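Local coordinates for beta-ketoacyl synthase (Pseudomonas aeruginosa, PDB 4CW4), which condenses acetyl-CoA with malonyl-ACP to form acetoacetyl-ACP, the primer that starts bacterial fatty acid synthesis, and also accepts butyryl-CoA and hexanoyl-CoA, at residues A[212-217]-A[620-625]; A[218-223]-A[627-632]; A[304-309]-A[374-379]; A[206-211]-A[576-581]. All blocks are in the same frame, centred on the assembly; numbering follows the deposited sequence.

Interaction 1 of 4, residues A[212-217]-A[620-625]; sequences TIVDNV and PGFSQP
Val214 and Phe622 supply the apolar part of a surface contact in which an irregular loop, residues 620-625, packs on the end of helix 210-215 of the thiolase-like ketosynthase fold. CG1 of Val214, trans to the backbone N at a chi1 of 179°, approaches the CD2-CE2 bond of the Phe622 ring at a slant, 3.5 Å from CE2. Pro219 adds a further apolar neighbour for Phe622.

Water carries most of the polar linkage. One molecule accepts from Gln624 N and donates to Val214 O at 3.0 Å, sitting in the plane of the Phe622 ring at its edge. A second accepts from Ser623 N and donates to Asp215 OD1 (2.7 Å), while a third donates to Asp215 O and also bonds with Ser623 OG. Carbonyls of the last helical turn are thus tied to the loop through solvent.

Among the charged and polar side chains, Asp215 OD1 lies 3.2 Å from Ser623 OG, and Asp215 OD2 forms a salt bridge with Lys211 one turn earlier. Asn216 turns back on its own helix, its ND2 giving a nearly straight bond to Thr212 O (2.8 Å, 167°). Gln624, bent at chi2 (-101°), sets CG 3.2 Å from Val217 O and leaves OE1 3.2 Å from Asp215 O, two acceptors that touch without bonding.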
loop_
_atom_site.group_PDB
_atom_site.type_symbol
_atom_site.label_atom_id
_atom_site.label_comp_id
_atom_site.label_asym_id
_atom_site.label_seq_id
_atom_site.Cartn_x
_atom_site.Cartn_y
_atom_site.Cartn_z
ATOM N N THR A 212 -7.689 10.416 27.929
ATOM C CA THR A 212 -7.855 11.855 27.991
ATOM C C THR A 212 -7.884 12.454 26.590
ATOM O O THR A 212 -8.682 13.356 26.291
ATOM C CB THR A 212 -6.720 12.510 28.799
ATOM O OG1 THR A 212 -6.686 11.953 30.112
ATOM C CG2 THR A 212 -6.932 14.006 28.915
ATOM N N ILE A 213 -6.996 11.963 25.731
ATOM C CA ILE A 213 -6.951 12.427 24.345
ATOM C C ILE A 213 -8.279 12.132 23.633
ATOM O O ILE A 213 -8.900 13.030 23.062
ATOM C CB ILE A 213 -5.748 11.813 23.593
ATOM C CG1 ILE A 213 -4.451 12.327 24.238
ATOM C CG2 ILE A 213 -5.813 12.134 22.078
ATOM C CD1 ILE A 213 -3.184 11.600 23.751
ATOM N N VAL A 214 -8.732 10.888 23.706
ATOM C CA VAL A 214 -9.976 10.490 23.053
ATOM C C VAL A 214 -11.171 11.304 23.579
ATOM O O VAL A 214 -12.024 11.729 22.790
ATOM C CB VAL A 214 -10.227 8.982 23.233
ATOM C CG1 VAL A 214 -11.516 8.577 22.574
ATOM C CG2 VAL A 214 -9.079 8.179 22.633
ATOM N N ASP A 215 -11.220 11.532 24.895
ATOM C CA ASP A 215 -12.309 12.288 25.535
ATOM C C ASP A 215 -12.363 13.753 25.053
ATOM O O ASP A 215 -13.375 14.441 25.234
ATOM C CB ASP A 215 -12.124 12.321 27.061
ATOM C CG ASP A 215 -12.621 11.066 27.768
ATOM O OD1 ASP A 215 -13.313 10.226 27.160
ATOM O OD2 ASP A 215 -12.308 10.938 28.975
ATOM N N ASN A 216 -11.264 14.232 24.470
ATOM C CA ASN A 216 -11.170 15.626 24.052
ATOM C C ASN A 216 -11.398 15.897 22.573
ATOM O O ASN A 216 -11.287 17.039 22.144
ATOM C CB ASN A 216 -9.830 16.221 24.481
ATOM C CG ASN A 216 -9.869 16.774 25.892
ATOM O OD1 ASN A 216 -10.121 17.962 26.104
ATOM N ND2 ASN A 216 -9.642 15.911 26.865
ATOM N N VAL A 217 -11.729 14.864 21.801
ATOM C CA VAL A 217 -11.997 15.025 20.367
ATOM C C VAL A 217 -13.228 14.206 19.975
ATOM O O VAL A 217 -13.703 13.388 20.762
ATOM C CB VAL A 217 -10.763 14.620 19.509
ATOM C CG1 VAL A 217 -9.558 15.490 19.869
ATOM C CG2 VAL A 217 -10.420 13.151 19.667
ATOM N N PRO A 620 -20.892 4.006 21.248
ATOM C CA PRO A 620 -20.588 3.452 22.573
ATOM C C PRO A 620 -19.105 3.572 22.936
ATOM O O PRO A 620 -18.228 3.338 22.100
ATOM C CB PRO A 620 -20.989 1.987 22.428
ATOM C CG PRO A 620 -22.061 1.991 21.428
ATOM C CD PRO A 620 -21.714 3.079 20.446
ATOM N N GLY A 621 -18.828 3.992 24.164
ATOM C CA GLY A 621 -17.460 4.109 24.623
ATOM C C GLY A 621 -16.786 5.450 24.351
ATOM O O GLY A 621 -15.705 5.705 24.867
ATOM N N PHE A 622 -17.405 6.295 23.532
ATOM C CA PHE A 622 -16.856 7.618 23.233
ATOM C C PHE A 622 -17.740 8.674 23.858
ATOM O O PHE A 622 -18.928 8.732 23.558
ATOM C CB PHE A 622 -16.785 7.840 21.723
ATOM C CG PHE A 622 -15.703 7.052 21.053
ATOM C CD1 PHE A 622 -15.931 5.745 20.644
ATOM C CD2 PHE A 622 -14.449 7.607 20.845
ATOM C CE1 PHE A 622 -14.940 5.016 20.041
ATOM C CE2 PHE A 622 -13.449 6.878 20.232
ATOM C CZ PHE A 622 -13.695 5.576 19.829
ATOM N N SER A 623 -17.168 9.518 24.714
ATOM C CA SER A 623 -17.974 10.504 25.433
ATOM C C SER A 623 -18.507 11.574 24.479
ATOM O O SER A 623 -19.610 12.086 24.662
ATOM C CB SER A 623 -17.201 11.123 26.612
ATOM O OG SER A 623 -16.003 11.758 26.206
ATOM N N GLN A 624 -17.741 11.877 23.438
ATOM C CA GLN A 624 -18.100 12.937 22.507
ATOM C C GLN A 624 -18.916 12.417 21.335
ATOM O O GLN A 624 -18.497 11.474 20.665
ATOM C CB GLN A 624 -16.831 13.598 21.972
ATOM C CG GLN A 624 -15.863 14.076 23.075
ATOM C CD GLN A 624 -15.958 15.546 23.332
ATOM O OE1 GLN A 624 -14.991 16.293 23.142
ATOM N NE2 GLN A 624 -17.147 15.992 23.712
ATOM N N PRO A 625 -20.092 13.008 21.094
ATOM C CA PRO A 625 -20.804 12.627 19.872
ATOM C C PRO A 625 -20.076 13.032 18.602
ATOM O O PRO A 625 -19.319 13.999 18.599
ATOM C CB PRO A 625 -22.122 13.396 19.977
ATOM C CG PRO A 625 -21.846 14.480 20.949
ATOM C CD PRO A 625 -20.878 13.932 21.919
HETATM O O HOH W 1 -15.003 11.166 22.483
HETATM O O HOH W 2 -14.132 9.196 24.797
HETATM O O HOH W 3 -15.770 14.223 26.572
HETATM O O HOH W 4 -13.513 18.315 25.564
#

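Interaction 2 of 4, residues A[218-223]-A[627-632]; sequences QPDEIA and VYKKDA
With CG trans to the carbonyl carbon (chi1 -61°) and the chain stretched out beyond it, Gln218 delivers its amide to the backbone of Val627. Glu221 leaves its backbone in the same sense and also runs straight, whereas Lys629 is extended until a final bend at chi4 (75°) turns NZ onto the glutamate.

Val627 N donates to Gln218 OE1 (3.0 Å, 149°), arriving well above the plane of the amide carbonyl. A water joins the two residues again, donating to Val627 O and accepting weakly from Gln218 NE2. The salt bridge between Lys629 NZ and Glu221 OE2 is 2.8 Å long and uses the anti side of the carboxylate. Glu221 OE1 accepts from Gln218 N at 2.9 Å, and Glu221 N donates to Gln218 O, closing a type I beta turn over Pro219 and Asp220.

Asp220 OD2, 4.5 Å from Lys629 NZ, is paired instead with Lys416 of the second subunit, tying the turn to the dimer interface. Leu626 packs on Pro219 and Asp220, and the turn leads into strand 222-225; just ahead of it the backbone of Glu221 is hydrogen-bonded to Arg306 and to Val307, the first residue of the neighbouring parallel strand 307-314.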
loop_
_atom_site.group_PDB
_atom_site.type_symbol
_atom_site.label_atom_id
_atom_site.label_comp_id
_atom_site.label_asym_id
_atom_site.label_seq_id
_atom_site.Cartn_x
_atom_site.Cartn_y
_atom_site.Cartn_z
ATOM N N GLN A 218 -13.767 14.443 18.782
ATOM C CA GLN A 218 -14.839 13.599 18.260
ATOM C C GLN A 218 -14.274 12.249 17.799
ATOM O O GLN A 218 -13.082 12.126 17.507
ATOM C CB GLN A 218 -15.606 14.297 17.131
ATOM C CG GLN A 218 -16.262 15.590 17.620
ATOM C CD GLN A 218 -17.219 16.210 16.631
ATOM O OE1 GLN A 218 -17.706 15.554 15.739
ATOM N NE2 GLN A 218 -17.469 17.499 16.785
ATOM N N PRO A 219 -15.124 11.214 17.771
ATOM C CA PRO A 219 -14.588 9.878 17.460
ATOM C C PRO A 219 -13.918 9.750 16.083
ATOM O O PRO A 219 -13.011 8.933 15.918
ATOM C CB PRO A 219 -15.835 8.975 17.521
ATOM C CG PRO A 219 -16.754 9.691 18.453
ATOM C CD PRO A 219 -16.540 11.170 18.176
ATOM N N ASP A 220 -14.362 10.546 15.120
ATOM C CA ASP A 220 -13.797 10.523 13.780
ATOM C C ASP A 220 -12.558 11.394 13.630
ATOM O O ASP A 220 -11.993 11.451 12.546
ATOM C CB ASP A 220 -14.850 10.913 12.736
ATOM C CG ASP A 220 -15.403 12.318 12.938
ATOM O OD1 ASP A 220 -15.331 12.836 14.071
ATOM O OD2 ASP A 220 -15.962 12.878 11.957
ATOM N N GLU A 221 -12.131 12.048 14.711
ATOM C CA GLU A 221 -11.010 12.999 14.645
ATOM C C GLU A 221 -9.634 12.429 15.036
ATOM O O GLU A 221 -8.654 13.165 15.228
ATOM C CB GLU A 221 -11.352 14.256 15.472
ATOM C CG GLU A 221 -12.429 15.109 14.794
ATOM C CD GLU A 221 -12.821 16.337 15.585
ATOM O OE1 GLU A 221 -12.645 16.321 16.829
ATOM O OE2 GLU A 221 -13.296 17.309 14.953
ATOM N N ILE A 222 -9.585 11.110 15.157
ATOM C CA ILE A 222 -8.345 10.372 15.345
ATOM C C ILE A 222 -8.013 9.715 14.015
ATOM O O ILE A 222 -8.896 9.209 13.351
ATOM C CB ILE A 222 -8.529 9.237 16.372
ATOM C CG1 ILE A 222 -9.064 9.768 17.695
ATOM C CG2 ILE A 222 -7.232 8.457 16.567
ATOM C CD1 ILE A 222 -8.137 10.640 18.405
ATOM N N ALA A 223 -6.753 9.731 13.614
ATOM C CA ALA A 223 -6.339 9.118 12.360
ATOM C C ALA A 223 -5.063 8.335 12.573
ATOM O O ALA A 223 -4.236 8.733 13.366
ATOM C CB ALA A 223 -6.086 10.178 11.339
ATOM N N VAL A 627 -20.563 14.824 15.546
ATOM C CA VAL A 627 -21.506 15.777 14.960
ATOM C C VAL A 627 -21.075 16.039 13.534
ATOM O O VAL A 627 -19.924 16.365 13.311
ATOM C CB VAL A 627 -21.512 17.095 15.752
ATOM C CG1 VAL A 627 -22.568 18.053 15.211
ATOM C CG2 VAL A 627 -21.718 16.812 17.230
ATOM N N TYR A 628 -21.988 15.894 12.577
ATOM C CA TYR A 628 -21.646 16.068 11.171
ATOM C C TYR A 628 -21.169 17.492 10.951
ATOM O O TYR A 628 -21.777 18.443 11.455
ATOM C CB TYR A 628 -22.857 15.800 10.278
ATOM C CG TYR A 628 -23.549 14.471 10.525
ATOM C CD1 TYR A 628 -22.836 13.286 10.579
ATOM C CD2 TYR A 628 -24.919 14.412 10.710
ATOM C CE1 TYR A 628 -23.460 12.084 10.802
ATOM C CE2 TYR A 628 -25.553 13.218 10.944
ATOM C CZ TYR A 628 -24.817 12.048 10.992
ATOM O OH TYR A 628 -25.453 10.848 11.220
ATOM N N LYS A 629 -20.084 17.639 10.198
ATOM C CA LYS A 629 -19.483 18.951 9.995
ATOM C C LYS A 629 -20.179 19.768 8.917
ATOM O O LYS A 629 -20.465 19.279 7.826
ATOM C CB LYS A 629 -17.985 18.807 9.697
ATOM C CG LYS A 629 -17.167 18.457 10.941
ATOM C CD LYS A 629 -15.681 18.355 10.641
ATOM C CE LYS A 629 -14.839 18.402 11.909
ATOM N NZ LYS A 629 -14.880 17.140 12.706
ATOM N N LYS A 630 -20.467 21.020 9.249
ATOM C CA LYS A 630 -21.027 21.968 8.295
ATOM C C LYS A 630 -20.021 22.224 7.176
ATOM O O LYS A 630 -18.856 22.504 7.435
ATOM C CB LYS A 630 -21.379 23.282 9.005
ATOM C CG LYS A 630 -21.872 24.399 8.088
ATOM C CD LYS A 630 -23.293 24.147 7.609
ATOM C CE LYS A 630 -23.904 25.392 6.938
ATOM N NZ LYS A 630 -23.342 25.685 5.580
ATOM N N ASP A 631 -20.506 22.152 5.941
ATOM C CA ASP A 631 -19.701 22.256 4.730
ATOM C C ASP A 631 -19.925 23.627 4.086
ATOM O O ASP A 631 -21.067 24.031 3.887
ATOM C CB ASP A 631 -20.156 21.157 3.765
ATOM C CG ASP A 631 -19.296 21.061 2.533
ATOM O OD1 ASP A 631 -18.189 21.643 2.529
ATOM O OD2 ASP A 631 -19.728 20.381 1.576
ATOM N N ALA A 632 -18.844 24.345 3.781
ATOM C CA ALA A 632 -18.943 25.618 3.063
ATOM C C ALA A 632 -18.230 25.571 1.715
ATOM O O ALA A 632 -18.170 26.577 1.010
ATOM C CB ALA A 632 -18.385 26.752 3.915
HETATM O O HOH W 5 -17.867 18.273 14.282
HETATM O O HOH W 6 -14.006 15.261 10.931
HETATM O O HOH W 7 -17.519 15.058 11.590
#

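Interaction 3 of 4, residues A[304-309]-A[374-379]; sequences QARVVI and DDELAL
Arg306 grips the carboxylate of Asp374 side-on, one nitrogen to each oxygen. NE donates to OD2 of Asp374 at 2.8 Å in an essentially straight bond (179°), and NH2 donates to OD1 of the same residue at 2.9 Å. Both oxygens are met on their syn sides and lie close to the guanidinium plane, although the two flat groups are turned 33° against each other. From NH2 a weaker branch of the salt-bridge network reaches Glu376 OE1 at 3.3 Å, and a water accepting from Arg306 NH1 donates to that same carboxylate oxygen.

Beside the salt bridges, Val307 CG2 and Leu377 CD2 press together at 3.4 Å, tighter than usual for two carbons, with the side chains crossing at about a right angle.

Several bonds fix the aspartate. Its backbone N donates to Arg306 O (3.1 Å), and a chi1 of 69° swings CG between its own N and carbonyl carbon, over the start of the helix. There Asp374 OD1 accepts from Leu377 N at 2.9 Å, on the face of the carboxylate opposite to that used by the arginine. The dipole of the helix start would probably favour the charged form of Asp374.

Further out, Arg380 brings a like charge near Arg306 NH1, and Val217 packs on Leu377. Asp374 is a classic helix N-cap, here placed at the junction where the chain leaves the strand antiparallel to strand 307-314 and enters helix 375-381, in the N-terminal half of the ketosynthase fold.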
loop_
_atom_site.group_PDB
_atom_site.type_symbol
_atom_site.label_atom_id
_atom_site.label_comp_id
_atom_site.label_asym_id
_atom_site.label_seq_id
_atom_site.Cartn_x
_atom_site.Cartn_y
_atom_site.Cartn_z
ATOM N N GLN A 304 -9.978 17.683 9.355
ATOM C CA GLN A 304 -10.609 16.387 9.351
ATOM C C GLN A 304 -10.223 15.594 10.587
ATOM O O GLN A 304 -11.036 14.842 11.118
ATOM C CB GLN A 304 -10.237 15.618 8.086
ATOM C CG GLN A 304 -10.810 16.199 6.818
ATOM C CD GLN A 304 -10.380 15.413 5.613
ATOM O OE1 GLN A 304 -10.993 14.395 5.252
ATOM N NE2 GLN A 304 -9.308 15.851 4.993
ATOM N N ALA A 305 -8.980 15.745 11.039
ATOM C CA ALA A 305 -8.503 15.015 12.215
ATOM C C ALA A 305 -7.659 15.916 13.092
ATOM O O ALA A 305 -7.011 16.845 12.610
ATOM C CB ALA A 305 -7.703 13.766 11.816
ATOM N N ARG A 306 -7.663 15.624 14.381
ATOM C CA ARG A 306 -6.960 16.432 15.359
ATOM C C ARG A 306 -5.805 15.695 16.016
ATOM O O ARG A 306 -4.908 16.349 16.577
ATOM C CB ARG A 306 -7.937 16.902 16.415
ATOM C CG ARG A 306 -9.062 17.757 15.823
ATOM C CD ARG A 306 -9.830 18.543 16.855
ATOM N NE ARG A 306 -9.004 19.641 17.354
ATOM C CZ ARG A 306 -9.440 20.662 18.087
ATOM N NH1 ARG A 306 -10.714 20.751 18.445
ATOM N NH2 ARG A 306 -8.592 21.612 18.452
ATOM N N VAL A 307 -5.843 14.360 15.986
ATOM C CA VAL A 307 -4.784 13.524 16.543
ATOM C C VAL A 307 -4.438 12.512 15.488
ATOM O O VAL A 307 -5.326 11.802 15.011
ATOM C CB VAL A 307 -5.226 12.779 17.820
ATOM C CG1 VAL A 307 -4.072 11.957 18.402
ATOM C CG2 VAL A 307 -5.752 13.775 18.838
ATOM N N VAL A 308 -3.168 12.457 15.105
ATOM C CA VAL A 308 -2.753 11.576 14.032
ATOM C C VAL A 308 -1.521 10.778 14.440
ATOM O O VAL A 308 -0.508 11.340 14.851
ATOM C CB VAL A 308 -2.411 12.344 12.728
ATOM C CG1 VAL A 308 -2.073 11.345 11.615
ATOM C CG2 VAL A 308 -3.544 13.259 12.306
ATOM N N ILE A 309 -1.616 9.459 14.313
ATOM C CA ILE A 309 -0.461 8.590 14.531
ATOM C C ILE A 309 0.043 8.247 13.143
ATOM O O ILE A 309 -0.697 7.676 12.336
ATOM C CB ILE A 309 -0.827 7.320 15.306
ATOM C CG1 ILE A 309 -1.101 7.631 16.801
ATOM C CG2 ILE A 309 0.324 6.309 15.248
ATOM C CD1 ILE A 309 -2.310 8.518 17.088
ATOM N N ASP A 374 -3.131 18.899 16.289
ATOM C CA ASP A 374 -3.241 20.310 15.960
ATOM C C ASP A 374 -2.804 21.168 17.149
ATOM O O ASP A 374 -2.857 20.752 18.307
ATOM C CB ASP A 374 -4.648 20.685 15.500
ATOM C CG ASP A 374 -5.675 20.625 16.603
ATOM O OD1 ASP A 374 -5.874 21.649 17.322
ATOM O OD2 ASP A 374 -6.303 19.560 16.740
ATOM N N ASP A 375 -2.376 22.380 16.848
ATOM C CA ASP A 375 -1.830 23.266 17.856
ATOM C C ASP A 375 -2.810 23.626 18.960
ATOM O O ASP A 375 -2.417 23.789 20.109
ATOM C CB ASP A 375 -1.274 24.548 17.220
ATOM C CG ASP A 375 -2.314 25.350 16.457
ATOM O OD1 ASP A 375 -2.866 24.833 15.473
ATOM O OD2 ASP A 375 -2.519 26.541 16.778
ATOM N N GLU A 376 -4.075 23.766 18.618
ATOM C CA GLU A 376 -5.064 24.157 19.611
ATOM C C GLU A 376 -5.283 23.036 20.629
ATOM O O GLU A 376 -5.334 23.282 21.838
ATOM C CB GLU A 376 -6.363 24.529 18.901
ATOM C CG GLU A 376 -7.441 25.075 19.794
ATOM C CD GLU A 376 -8.606 25.584 18.983
ATOM O OE1 GLU A 376 -9.418 24.759 18.513
ATOM O OE2 GLU A 376 -8.697 26.815 18.803
ATOM N N LEU A 377 -5.411 21.802 20.144
ATOM C CA LEU A 377 -5.577 20.669 21.038
ATOM C C LEU A 377 -4.316 20.471 21.897
ATOM O O LEU A 377 -4.408 20.175 23.092
ATOM C CB LEU A 377 -5.884 19.393 20.234
ATOM C CG LEU A 377 -6.106 18.143 21.081
ATOM C CD1 LEU A 377 -7.348 18.279 21.961
ATOM C CD2 LEU A 377 -6.165 16.898 20.214
ATOM N N ALA A 378 -3.138 20.596 21.291
ATOM C CA ALA A 378 -1.886 20.468 22.044
ATOM C C ALA A 378 -1.851 21.482 23.191
ATOM O O ALA A 378 -1.503 21.150 24.316
ATOM C CB ALA A 378 -0.692 20.649 21.127
ATOM N N LEU A 379 -2.251 22.702 22.880
ATOM C CA LEU A 379 -2.288 23.787 23.859
ATOM C C LEU A 379 -3.229 23.424 25.011
ATOM O O LEU A 379 -2.885 23.551 26.186
ATOM C CB LEU A 379 -2.767 25.076 23.173
ATOM C CG LEU A 379 -2.571 26.388 23.938
ATOM C CD1 LEU A 379 -1.123 26.886 23.782
ATOM C CD2 LEU A 379 -3.579 27.441 23.472
HETATM O O HOH W 8 -12.025 23.328 19.320
#

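Interaction 4 of 4, residues A[206-211]-A[576-581]; sequences TGIDWK and EQTRAA
Thr206 meets Thr578 mainly through a water, which donates to Thr206 O at 3.1 Å and to Thr578 OG1 at 2.8 Å. The hydroxyl of Thr206 serves its own chain instead: OG1 accepts from Ile208 N (3.1 Å), making an ST turn, and is also hydrogen-bonded to Ile203 O in the preceding helix.

Gly207 follows with a positive phi of 70°. Its bare CA settles 3.6 Å from Thr578 O, and its carbonyl O faces Ala581 CB at 3.4 Å. Backbone and helix can therefore come very near, 4.7 Å between the CA atoms of Gly207 and Ala581.

Ile208 sends CG1 alongside the methyl of Thr578, 3.9 Å from CG2, the two side chains pointing the same way. At a chi1 of 72° Thr578 directs CG2 to the isoleucine, while OG1 holds the bridging water and has its strongest partner in the carbonyl of Gly382.

Asp209 caps helix 210-215, its OD1 accepting from Lys211 N at 3.0 Å. Residues 206-209 belong to the short connection between helices 190-204 and 210-215, with a positive-phi glycine after the first helix and the N-cap aspartate of the second, and the flank of the long helix 565-590 lies against it.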
loop_
_atom_site.group_PDB
_atom_site.type_symbol
_atom_site.label_atom_id
_atom_site.label_comp_id
_atom_site.label_asym_id
_atom_site.label_seq_id
_atom_site.Cartn_x
_atom_site.Cartn_y
_atom_site.Cartn_z
ATOM N N THR A 206 3.986 10.451 25.065
ATOM C CA THR A 206 3.295 11.739 25.142
ATOM C C THR A 206 3.110 12.249 26.560
ATOM O O THR A 206 2.891 13.434 26.741
ATOM C CB THR A 206 1.891 11.694 24.506
ATOM O OG1 THR A 206 1.029 10.864 25.289
ATOM C CG2 THR A 206 1.931 11.219 23.048
ATOM N N GLY A 207 3.132 11.365 27.552
ATOM C CA GLY A 207 2.797 11.741 28.910
ATOM C C GLY A 207 1.332 12.061 29.144
ATOM O O GLY A 207 1.000 12.645 30.173
ATOM N N ILE A 208 0.462 11.681 28.213
ATOM C CA ILE A 208 -0.965 11.936 28.347
ATOM C C ILE A 208 -1.715 10.613 28.219
ATOM O O ILE A 208 -1.427 9.808 27.329
ATOM C CB ILE A 208 -1.457 12.957 27.292
ATOM C CG1 ILE A 208 -0.719 14.294 27.437
ATOM C CG2 ILE A 208 -2.962 13.193 27.437
ATOM C CD1 ILE A 208 -0.926 15.216 26.277
ATOM N N ASP A 209 -2.650 10.373 29.137
ATOM C CA ASP A 209 -3.477 9.173 29.084
ATOM C C ASP A 209 -4.222 9.159 27.742
ATOM O O ASP A 209 -4.835 10.148 27.361
ATOM C CB ASP A 209 -4.457 9.178 30.276
ATOM C CG ASP A 209 -5.216 7.857 30.471
ATOM O OD1 ASP A 209 -5.390 7.065 29.527
ATOM O OD2 ASP A 209 -5.668 7.626 31.617
ATOM N N TRP A 210 -4.157 8.052 27.008
ATOM C CA TRP A 210 -4.864 7.957 25.729
ATOM C C TRP A 210 -6.355 8.270 25.918
ATOM O O TRP A 210 -6.960 8.930 25.078
ATOM C CB TRP A 210 -4.672 6.579 25.075
ATOM C CG TRP A 210 -5.377 6.469 23.733
ATOM C CD1 TRP A 210 -6.415 5.638 23.420
ATOM C CD2 TRP A 210 -5.108 7.230 22.545
ATOM N NE1 TRP A 210 -6.801 5.831 22.117
ATOM C CE2 TRP A 210 -6.020 6.808 21.561
ATOM C CE3 TRP A 210 -4.187 8.226 22.218
ATOM C CZ2 TRP A 210 -6.035 7.349 20.276
ATOM C CZ3 TRP A 210 -4.202 8.755 20.941
ATOM C CH2 TRP A 210 -5.122 8.319 19.989
ATOM N N LYS A 211 -6.930 7.829 27.033
ATOM C CA LYS A 211 -8.328 8.143 27.340
ATOM C C LYS A 211 -8.608 9.646 27.368
ATOM O O LYS A 211 -9.654 10.095 26.902
ATOM C CB LYS A 211 -8.740 7.530 28.679
ATOM C CG LYS A 211 -10.143 7.918 29.115
ATOM C CD LYS A 211 -10.859 6.745 29.730
ATOM C CE LYS A 211 -12.221 7.146 30.311
ATOM N NZ LYS A 211 -13.101 7.857 29.352
ATOM N N GLU A 576 4.085 21.042 32.430
ATOM C CA GLU A 576 4.987 20.546 33.464
ATOM C C GLU A 576 4.520 19.171 33.970
ATOM O O GLU A 576 5.340 18.294 34.287
ATOM C CB GLU A 576 5.084 21.545 34.612
ATOM C CG GLU A 576 5.868 22.788 34.277
ATOM C CD GLU A 576 7.294 22.483 33.864
ATOM O OE1 GLU A 576 7.517 22.267 32.665
ATOM O OE2 GLU A 576 8.185 22.442 34.734
ATOM N N GLN A 577 3.208 18.973 34.032
ATOM C CA GLN A 577 2.663 17.716 34.537
ATOM C C GLN A 577 2.798 16.625 33.486
ATOM O O GLN A 577 3.146 15.483 33.793
ATOM C CB GLN A 577 1.188 17.902 34.922
ATOM C CG GLN A 577 0.961 18.902 36.055
ATOM C CD GLN A 577 -0.518 19.214 36.287
ATOM O OE1 GLN A 577 -1.329 19.231 35.351
ATOM N NE2 GLN A 577 -0.870 19.471 37.537
ATOM N N THR A 578 2.503 16.954 32.234
ATOM C CA THR A 578 2.641 15.932 31.200
ATOM C C THR A 578 4.119 15.544 31.027
ATOM O O THR A 578 4.415 14.380 30.815
ATOM C CB THR A 578 2.042 16.349 29.877
ATOM O OG1 THR A 578 2.841 17.338 29.292
ATOM C CG2 THR A 578 0.666 16.910 30.012
ATOM N N ARG A 579 5.051 16.481 31.203
ATOM C CA ARG A 579 6.475 16.133 31.112
ATOM C C ARG A 579 6.875 15.201 32.224
ATOM O O ARG A 579 7.664 14.295 31.995
ATOM C CB ARG A 579 7.381 17.371 31.107
ATOM C CG ARG A 579 7.354 18.076 29.776
ATOM C CD ARG A 579 8.108 19.398 29.795
ATOM N NE ARG A 579 8.298 19.862 28.434
ATOM C CZ ARG A 579 8.854 21.007 28.085
ATOM N NH1 ARG A 579 9.314 21.851 29.013
ATOM N NH2 ARG A 579 8.966 21.303 26.802
ATOM N N ALA A 580 6.348 15.430 33.427
ATOM C CA ALA A 580 6.605 14.522 34.540
ATOM C C ALA A 580 6.075 13.100 34.252
ATOM O O ALA A 580 6.736 12.119 34.538
ATOM C CB ALA A 580 6.006 15.098 35.834
ATOM N N ALA A 581 4.883 12.990 33.678
ATOM C CA ALA A 581 4.330 11.678 33.341
ATOM C C ALA A 581 5.182 10.974 32.274
ATOM O O ALA A 581 5.475 9.773 32.384
ATOM C CB ALA A 581 2.905 11.823 32.889
HETATM O O HOH W 9 4.620 15.690 27.865
#

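Following the chain from the N terminus, residues 206-223 run through a connection, helix 210-215 and a turn into strand 222-225, and supply one side of interactions 4, 1 and 2 in succession. Their partners come in the same order near the C terminus: helix 565-590, then loop 620-625, then residues 627-632. The three long loops thus cross one another. Interaction 3 closes a much shorter loop between residues 304-309 and 374-379 and is nested inside all three. Its Val307 touches both Ile213 and Trp210. Interactions 4, 1 and 2 bind the C-terminal segments to the outside of the ketosynthase core, while interaction 3 joins strand 307-314 to helix 375-381; interactions 2 and 3 also touch the second subunit.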